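RTX toxin (Vibrio vulnificus CMCP6, PDB 6A7H) inactivates the small GTPases Ras and Rap1, probably by specific endopeptidase cleavage, as part of a large bacterial toxin. Local coordinates at residues 199-204 / 364-369; 174-179 / 204-209; 94-99 / 133-138. All coordinates share one frame; numbering follows the deposited sequence.

Contact 1: 199-204 / 364-369; sequences QDLTGA and SAMLKT
Thr-369 has OG1 anti to its carbonyl carbon (chi1 -58°), which turns the hydroxyl back along the helix and toward Gly-203. Lys-368 is extended and bends only at its last torsion (chi4 -60°), which swings NZ onto Gly-203 O. The Thr-369 hydroxyl does two jobs. Thr-369 OG1 donates to Ala-365 O at 2.8 Å. Thr-369 OG1 also accepts a bent bond (141°) from Gly-203 N at 2.7 Å. Ala-365 O also takes the helical bond from Thr-369 N, and the two donors reach it from opposite faces of its plane. Lys-368 NZ lies 2.7 Å from Gly-203 O, tilted from the carbonyl plane. Gly-203 has no side chain, so its CA can come within 3.2 Å of Thr-369 OG1. At the other end Leu-201 CD2 packs on Met-366 CG at 3.5 Å, and Met-366 CA points its hydrogen at Asp-200 O. Asp-200 OD2 is salt-bridged to Arg-342. Two type I turns, Gln-199 to Thr-202 and Leu-201 to Ala-204, shape the loop. This loop joins helix 195-199 to helix 205-221 and lies on helix 361-369, whose Met-366 also packs on helix 343-356.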
loop_
_atom_site.group_PDB
_atom_site.type_symbol
_atom_site.label_atom_id
_atom_site.label_comp_id
_atom_site.label_asym_id
_atom_site.label_seq_id
_atom_site.Cartn_x
_atom_site.Cartn_y
_atom_site.Cartn_z
ATOM N N GLN A 199 13.413 5.934 0.381
ATOM C CA GLN A 199 14.310 5.027 -0.287
ATOM C C GLN A 199 14.483 5.382 -1.761
ATOM O O GLN A 199 15.559 5.210 -2.322
ATOM C CB GLN A 199 13.783 3.612 -0.144
ATOM C CG GLN A 199 14.779 2.525 -0.401
ATOM C CD GLN A 199 14.393 1.256 0.351
ATOM O OE1 GLN A 199 13.359 0.641 0.068
ATOM N NE2 GLN A 199 15.207 0.879 1.337
ATOM N N ASP A 200 13.421 5.885 -2.382
ATOM C CA ASP A 200 13.476 6.332 -3.775
ATOM C C ASP A 200 14.187 7.677 -4.016
ATOM O O ASP A 200 14.231 8.163 -5.143
ATOM C CB ASP A 200 12.062 6.435 -4.332
ATOM C CG ASP A 200 11.398 5.083 -4.478
ATOM O OD1 ASP A 200 12.111 4.047 -4.430
ATOM O OD2 ASP A 200 10.165 5.061 -4.648
ATOM N N LEU A 201 14.733 8.280 -2.968
ATOM C CA LEU A 201 15.400 9.570 -3.120
ATOM C C LEU A 201 16.851 9.473 -2.695
ATOM O O LEU A 201 17.583 10.449 -2.765
ATOM C CB LEU A 201 14.677 10.665 -2.311
ATOM C CG LEU A 201 13.269 10.953 -2.832
ATOM C CD1 LEU A 201 12.419 11.766 -1.848
ATOM C CD2 LEU A 201 13.402 11.685 -4.146
ATOM N N THR A 202 17.282 8.282 -2.292
ATOM C CA THR A 202 18.614 8.148 -1.730
ATOM C C THR A 202 19.755 8.254 -2.761
ATOM O O THR A 202 20.918 8.127 -2.396
ATOM C CB THR A 202 18.766 6.810 -0.960
ATOM O OG1 THR A 202 18.551 5.704 -1.849
ATOM C CG2 THR A 202 17.777 6.757 0.170
ATOM N N GLY A 203 19.438 8.501 -4.028
ATOM C CA GLY A 203 20.469 8.865 -4.996
ATOM C C GLY A 203 21.091 10.205 -4.615
ATOM O O GLY A 203 22.210 10.525 -5.008
ATOM N N ALA A 204 20.342 11.003 -3.857
ATOM C CA ALA A 204 20.873 12.216 -3.268
ATOM C C ALA A 204 21.502 11.868 -1.927
ATOM O O ALA A 204 20.815 11.394 -1.022
ATOM C CB ALA A 204 19.773 13.263 -3.091
ATOM N N SER A 364 14.524 15.084 -10.188
ATOM C CA SER A 364 15.910 14.855 -10.592
ATOM C C SER A 364 16.574 13.808 -9.668
ATOM O O SER A 364 17.307 12.934 -10.130
ATOM C CB SER A 364 16.680 16.186 -10.601
ATOM O OG SER A 364 18.072 16.022 -10.810
ATOM N N ALA A 365 16.269 13.868 -8.373
ATOM C CA ALA A 365 16.811 12.918 -7.403
ATOM C C ALA A 365 16.235 11.500 -7.573
ATOM O O ALA A 365 16.962 10.515 -7.441
ATOM C CB ALA A 365 16.564 13.416 -5.991
ATOM N N MET A 366 14.937 11.415 -7.852
ATOM C CA MET A 366 14.257 10.146 -8.139
ATOM C C MET A 366 14.819 9.465 -9.382
ATOM O O MET A 366 15.052 8.259 -9.381
ATOM C CB MET A 366 12.756 10.344 -8.354
ATOM C CG MET A 366 11.966 10.908 -7.198
ATOM S SD MET A 366 10.191 10.616 -7.427
ATOM C CE MET A 366 10.338 8.992 -8.109
ATOM N N LEU A 367 14.992 10.234 -10.452
ATOM C CA LEU A 367 15.553 9.696 -11.690
ATOM C C LEU A 367 16.969 9.176 -11.459
ATOM O O LEU A 367 17.334 8.111 -11.951
ATOM C CB LEU A 367 15.557 10.753 -12.788
ATOM C CG LEU A 367 14.177 11.277 -13.183
ATOM C CD1 LEU A 367 14.258 12.118 -14.475
ATOM C CD2 LEU A 367 13.180 10.120 -13.330
ATOM N N LYS A 368 17.761 9.930 -10.707
ATOM C CA LYS A 368 19.124 9.517 -10.377
ATOM C C LYS A 368 19.118 8.225 -9.562
ATOM O O LYS A 368 19.876 7.299 -9.845
ATOM C CB LYS A 368 19.851 10.626 -9.600
ATOM C CG LYS A 368 21.297 10.316 -9.216
ATOM C CD LYS A 368 21.886 11.462 -8.361
ATOM C CE LYS A 368 23.337 11.237 -8.019
ATOM N NZ LYS A 368 23.552 9.981 -7.242
ATOM N N THR A 369 18.254 8.168 -8.553
ATOM C CA THR A 369 18.156 6.990 -7.714
ATOM C C THR A 369 17.798 5.751 -8.535
ATOM O O THR A 369 18.350 4.679 -8.322
ATOM C CB THR A 369 17.117 7.187 -6.613
ATOM O OG1 THR A 369 17.473 8.336 -5.834
ATOM C CG2 THR A 369 17.069 5.955 -5.707
#

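Contact 2: 174-179 / 204-209; sequences NGLLSK and AESVQM
Leu-176, Leu-177 and Val-207 meet with no flat group between them. The nearby flat group is the Asn-174 carboxamide, which is linked to Ser-206 by a water. Asn-174 ND2 donates to water 1 at 3.1 Å, and the same water is 2.9 Å from Ser-206 OG. Ser-206 OG is bonded directly to Ser-171 OG in the last turn of helix 161-173, and through the water to Asn-174 just beyond that helix.

The direct contact is apolar. Leu-176 CD1 touches Ala-204 CB at 3.6 Å. Leu-176 CD1 also meets Val-207 CG2, at 3.8 Å. Leu-177 CD1 lies 3.9 Å from Val-207 CG2. One methyl of Val-207 thus receives both leucines. Val-207 has CG1 anti to its backbone N (chi1 178°). This turns CG2 toward both leucines, while CG1 comes near Leu-177 only at the edge of contact. The side chain of Leu-176 crosses that of Val-207 at about a right angle, while Leu-177 comes in at a slant.

Leu-176 closes a Schellman motif that ends helix 161-173, and Leu-177 comes next. Gly-175, with positive phi, is the C-prime residue of the motif. Leu-176 N bonds to Ser-171 O, and Gly-175 N bonds to Gln-172 O. The chain then turns toward strand 180-183, and both leucines point at the first turn of helix 205-221. Ala-204 is the N-cap residue of that helix, and its O accepts from Gln-208 N.

Other side chains close around the leucines. Leu-176 also packs on Ser-361 and Ala-365 of helix 361-369. Leu-177 also packs on Leu-168 of helix 161-173 and on Tyr-193, and its carbonyl O accepts a hydrogen bond from Gln-172 NE2.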
loop_
_atom_site.group_PDB
_atom_site.type_symbol
_atom_site.label_atom_id
_atom_site.label_comp_id
_atom_site.label_asym_id
_atom_site.label_seq_id
_atom_site.Cartn_x
_atom_site.Cartn_y
_atom_site.Cartn_z
ATOM N N ASN A 174 18.317 22.076 -0.866
ATOM C CA ASN A 174 18.411 21.619 -2.251
ATOM C C ASN A 174 17.049 21.141 -2.780
ATOM O O ASN A 174 16.999 20.321 -3.684
ATOM C CB ASN A 174 19.456 20.492 -2.378
ATOM C CG ASN A 174 20.000 20.325 -3.813
ATOM O OD1 ASN A 174 19.874 21.230 -4.669
ATOM N ND2 ASN A 174 20.622 19.165 -4.075
ATOM N N GLY A 175 15.951 21.634 -2.197
ATOM C CA GLY A 175 14.603 21.303 -2.663
ATOM C C GLY A 175 14.081 19.891 -2.364
ATOM O O GLY A 175 13.055 19.458 -2.906
ATOM N N LEU A 176 14.783 19.166 -1.496
ATOM C CA LEU A 176 14.392 17.803 -1.140
ATOM C C LEU A 176 13.810 17.754 0.271
ATOM O O LEU A 176 14.167 18.569 1.113
ATOM C CB LEU A 176 15.596 16.858 -1.247
ATOM C CG LEU A 176 16.345 16.921 -2.582
ATOM C CD1 LEU A 176 17.528 15.976 -2.554
ATOM C CD2 LEU A 176 15.404 16.608 -3.758
ATOM N N LEU A 177 12.907 16.804 0.506
ATOM C CA LEU A 177 12.316 16.545 1.823
ATOM C C LEU A 177 11.618 17.759 2.439
ATOM O O LEU A 177 11.646 17.937 3.658
ATOM C CB LEU A 177 13.391 16.024 2.788
ATOM C CG LEU A 177 14.165 14.802 2.292
ATOM C CD1 LEU A 177 15.187 14.355 3.309
ATOM C CD2 LEU A 177 13.220 13.647 1.911
ATOM N N SER A 178 10.991 18.594 1.615
ATOM C CA SER A 178 10.341 19.786 2.153
ATOM C C SER A 178 9.187 19.437 3.114
ATOM O O SER A 178 8.901 20.188 4.033
ATOM C CB SER A 178 9.827 20.683 1.024
ATOM O OG SER A 178 9.048 19.940 0.107
ATOM N N LYS A 179 8.543 18.292 2.911
ATOM C CA LYS A 179 7.454 17.860 3.786
ATOM C C LYS A 179 7.991 17.180 5.056
ATOM O O LYS A 179 7.714 16.001 5.326
ATOM C CB LYS A 179 6.509 16.915 3.041
ATOM C CG LYS A 179 5.889 17.507 1.786
ATOM C CD LYS A 179 4.927 16.515 1.122
ATOM C CE LYS A 179 4.547 16.987 -0.283
ATOM N NZ LYS A 179 3.598 16.086 -1.003
ATOM N N ALA A 204 20.342 11.003 -3.857
ATOM C CA ALA A 204 20.873 12.216 -3.268
ATOM C C ALA A 204 21.502 11.868 -1.927
ATOM O O ALA A 204 20.815 11.394 -1.022
ATOM C CB ALA A 204 19.773 13.263 -3.091
ATOM N N GLU A 205 22.799 12.116 -1.791
ATOM C CA GLU A 205 23.487 11.752 -0.570
ATOM C C GLU A 205 22.874 12.382 0.684
ATOM O O GLU A 205 22.847 11.749 1.740
ATOM C CB GLU A 205 24.973 12.118 -0.658
ATOM C CG GLU A 205 25.743 11.642 0.547
ATOM C CD GLU A 205 27.247 11.689 0.367
ATOM O OE1 GLU A 205 27.738 12.306 -0.612
ATOM O OE2 GLU A 205 27.934 11.089 1.215
ATOM N N SER A 206 22.388 13.616 0.596
ATOM C CA SER A 206 21.882 14.240 1.807
ATOM C C SER A 206 20.647 13.493 2.338
ATOM O O SER A 206 20.487 13.345 3.547
ATOM C CB SER A 206 21.554 15.713 1.570
ATOM O OG SER A 206 20.515 15.863 0.628
ATOM N N VAL A 207 19.790 13.025 1.432
ATOM C CA VAL A 207 18.629 12.221 1.809
ATOM C C VAL A 207 19.089 10.874 2.363
ATOM O O VAL A 207 18.583 10.407 3.384
ATOM C CB VAL A 207 17.663 11.973 0.616
ATOM C CG1 VAL A 207 16.497 11.078 1.048
ATOM C CG2 VAL A 207 17.131 13.278 0.087
ATOM N N GLN A 208 20.061 10.262 1.687
ATOM C CA GLN A 208 20.606 8.992 2.138
ATOM C C GLN A 208 21.104 9.090 3.575
ATOM O O GLN A 208 20.883 8.177 4.387
ATOM C CB GLN A 208 21.744 8.517 1.229
ATOM C CG GLN A 208 22.271 7.156 1.659
ATOM C CD GLN A 208 22.973 6.402 0.557
ATOM O OE1 GLN A 208 24.024 6.827 0.050
ATOM N NE2 GLN A 208 22.389 5.266 0.169
ATOM N N MET A 209 21.751 10.207 3.893
ATOM C CA MET A 209 22.270 10.418 5.246
ATOM C C MET A 209 21.129 10.635 6.244
ATOM O O MET A 209 21.118 10.050 7.323
ATOM C CB MET A 209 23.247 11.610 5.290
ATOM C CG MET A 209 24.565 11.380 4.562
ATOM S SD MET A 209 25.534 9.969 5.170
ATOM C CE MET A 209 26.358 10.657 6.608
HETATM O O HOH W 1 21.394 17.335 -1.700
#

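Contact 3: 94-99 / 133-138; sequences AQTRPE and LAPKHG. With SO4 (sulfate ion), chain E.
Arg-97 reaches across to the loop at Leu-133 and Pro-135 with a folded side chain. CG is anti to the carbonyl carbon (chi1 -62°), and the chain then bends at chi3 (-75°). This brings the guanidinium to the backbone of the loop. Arg-97 NH1 donates to Leu-133 O at 2.7 Å. The oxygen lies at the guanidinium edge, in its plane, but the donor sits well above the carbonyl plane and so is not on a lone pair. NH1 also donates to Ala-127 O, so one nitrogen serves two carbonyls. Arg-97 NE is held by its neighbour in the chain, Thr-96 OG1, at 2.9 Å. These bonds from NE and NH1 fix the rotation of the group. Pro-135 CD lies over one face of it, and Arg-97 CD is 3.9 Å from Pro-135 CD.

Thr-96 keeps OG1 between its backbone N and carbonyl carbon (chi1 52°), where it can accept from Arg-97 NE. Thr-96 CB packs on Pro-135 CG at 3.7 Å.

Arg-97 is also the N-cap residue of helix 98-112. A sulfate ion, probably from the crystallisation liquor, sits at this helix start. Glu-99 N donates to sulfate O4 at 3.1 Å, and Leu-100 N binds the ion too. Backbone N-H groups at a helix N-terminus are a common site for anions.

The contact lies at the surface. It joins the start of helix 98-112, beside helix 37-57, to the loop that follows helix 119-129. Leu-133 of this loop also packs on helix 240-263.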
loop_
_atom_site.group_PDB
_atom_site.type_symbol
_atom_site.label_atom_id
_atom_site.label_comp_id
_atom_site.label_asym_id
_atom_site.label_seq_id
_atom_site.Cartn_x
_atom_site.Cartn_y
_atom_site.Cartn_z
ATOM N N ALA A 94 -10.934 -8.769 16.321
ATOM C CA ALA A 94 -11.467 -7.628 17.078
ATOM C C ALA A 94 -10.843 -7.478 18.460
ATOM O O ALA A 94 -10.847 -6.386 19.023
ATOM C CB ALA A 94 -12.998 -7.745 17.218
ATOM N N GLN A 95 -10.317 -8.574 19.003
ATOM C CA GLN A 95 -9.673 -8.550 20.306
ATOM C C GLN A 95 -8.517 -7.554 20.334
ATOM O O GLN A 95 -8.255 -6.922 21.351
ATOM C CB GLN A 95 -9.159 -9.945 20.687
ATOM C CG GLN A 95 -10.230 -11.005 20.772
ATOM C CD GLN A 95 -11.369 -10.591 21.689
ATOM O OE1 GLN A 95 -11.185 -10.444 22.896
ATOM N NE2 GLN A 95 -12.552 -10.390 21.116
ATOM N N THR A 96 -7.819 -7.420 19.214
ATOM C CA THR A 96 -6.661 -6.531 19.170
ATOM C C THR A 96 -6.904 -5.333 18.248
ATOM O O THR A 96 -6.409 -4.234 18.507
ATOM C CB THR A 96 -5.386 -7.283 18.709
ATOM O OG1 THR A 96 -5.659 -7.970 17.480
ATOM C CG2 THR A 96 -4.933 -8.300 19.757
ATOM N N ARG A 97 -7.678 -5.545 17.185
ATOM C CA ARG A 97 -7.798 -4.558 16.117
ATOM C C ARG A 97 -9.255 -4.275 15.740
ATOM O O ARG A 97 -9.740 -4.758 14.721
ATOM C CB ARG A 97 -7.013 -5.038 14.891
ATOM C CG ARG A 97 -5.504 -5.192 15.158
ATOM C CD ARG A 97 -4.853 -6.237 14.257
ATOM N NE ARG A 97 -5.185 -7.605 14.667
ATOM C CZ ARG A 97 -4.925 -8.691 13.941
ATOM N NH1 ARG A 97 -4.325 -8.590 12.756
ATOM N NH2 ARG A 97 -5.276 -9.886 14.393
ATOM N N PRO A 98 -9.955 -3.480 16.561
ATOM C CA PRO A 98 -11.377 -3.212 16.310
ATOM C C PRO A 98 -11.694 -2.610 14.915
ATOM O O PRO A 98 -12.638 -3.075 14.266
ATOM C CB PRO A 98 -11.744 -2.235 17.443
ATOM C CG PRO A 98 -10.786 -2.567 18.540
ATOM C CD PRO A 98 -9.490 -2.864 17.816
ATOM N N GLU A 99 -10.932 -1.621 14.454
ATOM C CA GLU A 99 -11.221 -1.016 13.156
ATOM C C GLU A 99 -11.041 -2.025 12.015
ATOM O O GLU A 99 -11.810 -2.025 11.043
ATOM C CB GLU A 99 -10.337 0.223 12.914
ATOM C CG GLU A 99 -10.615 1.391 13.871
ATOM C CD GLU A 99 -11.907 2.163 13.551
ATOM O OE1 GLU A 99 -12.446 2.001 12.433
ATOM O OE2 GLU A 99 -12.382 2.938 14.421
ATOM N N LEU A 133 -0.502 -6.430 8.918
ATOM C CA LEU A 133 -1.848 -6.289 9.494
ATOM C C LEU A 133 -1.883 -6.612 10.982
ATOM O O LEU A 133 -2.933 -6.516 11.620
ATOM C CB LEU A 133 -2.847 -7.178 8.758
ATOM C CG LEU A 133 -3.149 -6.685 7.344
ATOM C CD1 LEU A 133 -3.942 -7.740 6.587
ATOM C CD2 LEU A 133 -3.888 -5.333 7.368
ATOM N N ALA A 134 -0.736 -7.019 11.514
ATOM C CA ALA A 134 -0.544 -7.197 12.948
ATOM C C ALA A 134 -0.827 -5.886 13.687
ATOM O O ALA A 134 -0.775 -4.824 13.077
ATOM C CB ALA A 134 0.887 -7.679 13.226
ATOM N N PRO A 135 -1.151 -5.956 14.995
ATOM C CA PRO A 135 -1.429 -4.725 15.750
ATOM C C PRO A 135 -0.288 -3.719 15.654
ATOM O O PRO A 135 0.856 -4.084 15.881
ATOM C CB PRO A 135 -1.601 -5.224 17.189
ATOM C CG PRO A 135 -2.131 -6.607 17.022
ATOM C CD PRO A 135 -1.415 -7.161 15.806
ATOM N N LYS A 136 -0.615 -2.483 15.275
ATOM C CA LYS A 136 0.354 -1.399 15.156
ATOM C C LYS A 136 -0.080 -0.246 16.054
ATOM O O LYS A 136 -1.066 0.431 15.751
ATOM C CB LYS A 136 0.469 -0.914 13.705
ATOM C CG LYS A 136 1.209 -1.845 12.744
ATOM C CD LYS A 136 0.716 -1.643 11.309
ATOM C CE LYS A 136 -0.736 -2.128 11.206
ATOM N NZ LYS A 136 -1.297 -1.987 9.857
ATOM N N HIS A 137 0.648 -0.013 17.145
ATOM C CA HIS A 137 0.281 1.071 18.065
ATOM C C HIS A 137 0.420 2.445 17.418
ATOM O O HIS A 137 -0.518 3.243 17.455
ATOM C CB HIS A 137 1.121 1.012 19.350
ATOM C CG HIS A 137 0.891 -0.227 20.162
ATOM N ND1 HIS A 137 1.725 -0.610 21.191
ATOM C CD2 HIS A 137 -0.075 -1.175 20.090
ATOM C CE1 HIS A 137 1.281 -1.736 21.722
ATOM N NE2 HIS A 137 0.189 -2.101 21.070
ATOM N N GLY A 138 1.592 2.716 16.840
ATOM C CA GLY A 138 1.887 4.007 16.234
ATOM C C GLY A 138 2.103 5.106 17.267
ATOM O O GLY A 138 2.205 4.833 18.461
HETATM S S SO4 E . -7.160 -0.978 15.032
HETATM O O1 SO4 E . -6.534 0.122 14.300
HETATM O O2 SO4 E . -6.205 -1.517 16.004
HETATM O O3 SO4 E . -7.504 -1.997 14.031
HETATM O O4 SO4 E . -8.339 -0.466 15.752
#

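In the fold
Contacts 1 and 2 are neighbours, with centres about 9 Å apart. They share Ala-204, and both lie in the part of the chain related to the C2 domain of Pasteurella multocida toxin. Their segments alternate along the chain. They touch through Leu-201 against Val-207 and Leu-177, so both lie in one region of packing that includes helices 205-221 and 361-369. Contact 2 is buried and apolar, with one water bridge at its margin. Contact 1 is partly buried and adds direct hydrogen bonds to its apolar side. Contact 3 closes earlier in the chain. Its centre is about 34 Å from that of contact 1. It is a surface contact, held mainly by an arginine bonded to backbone carbonyls.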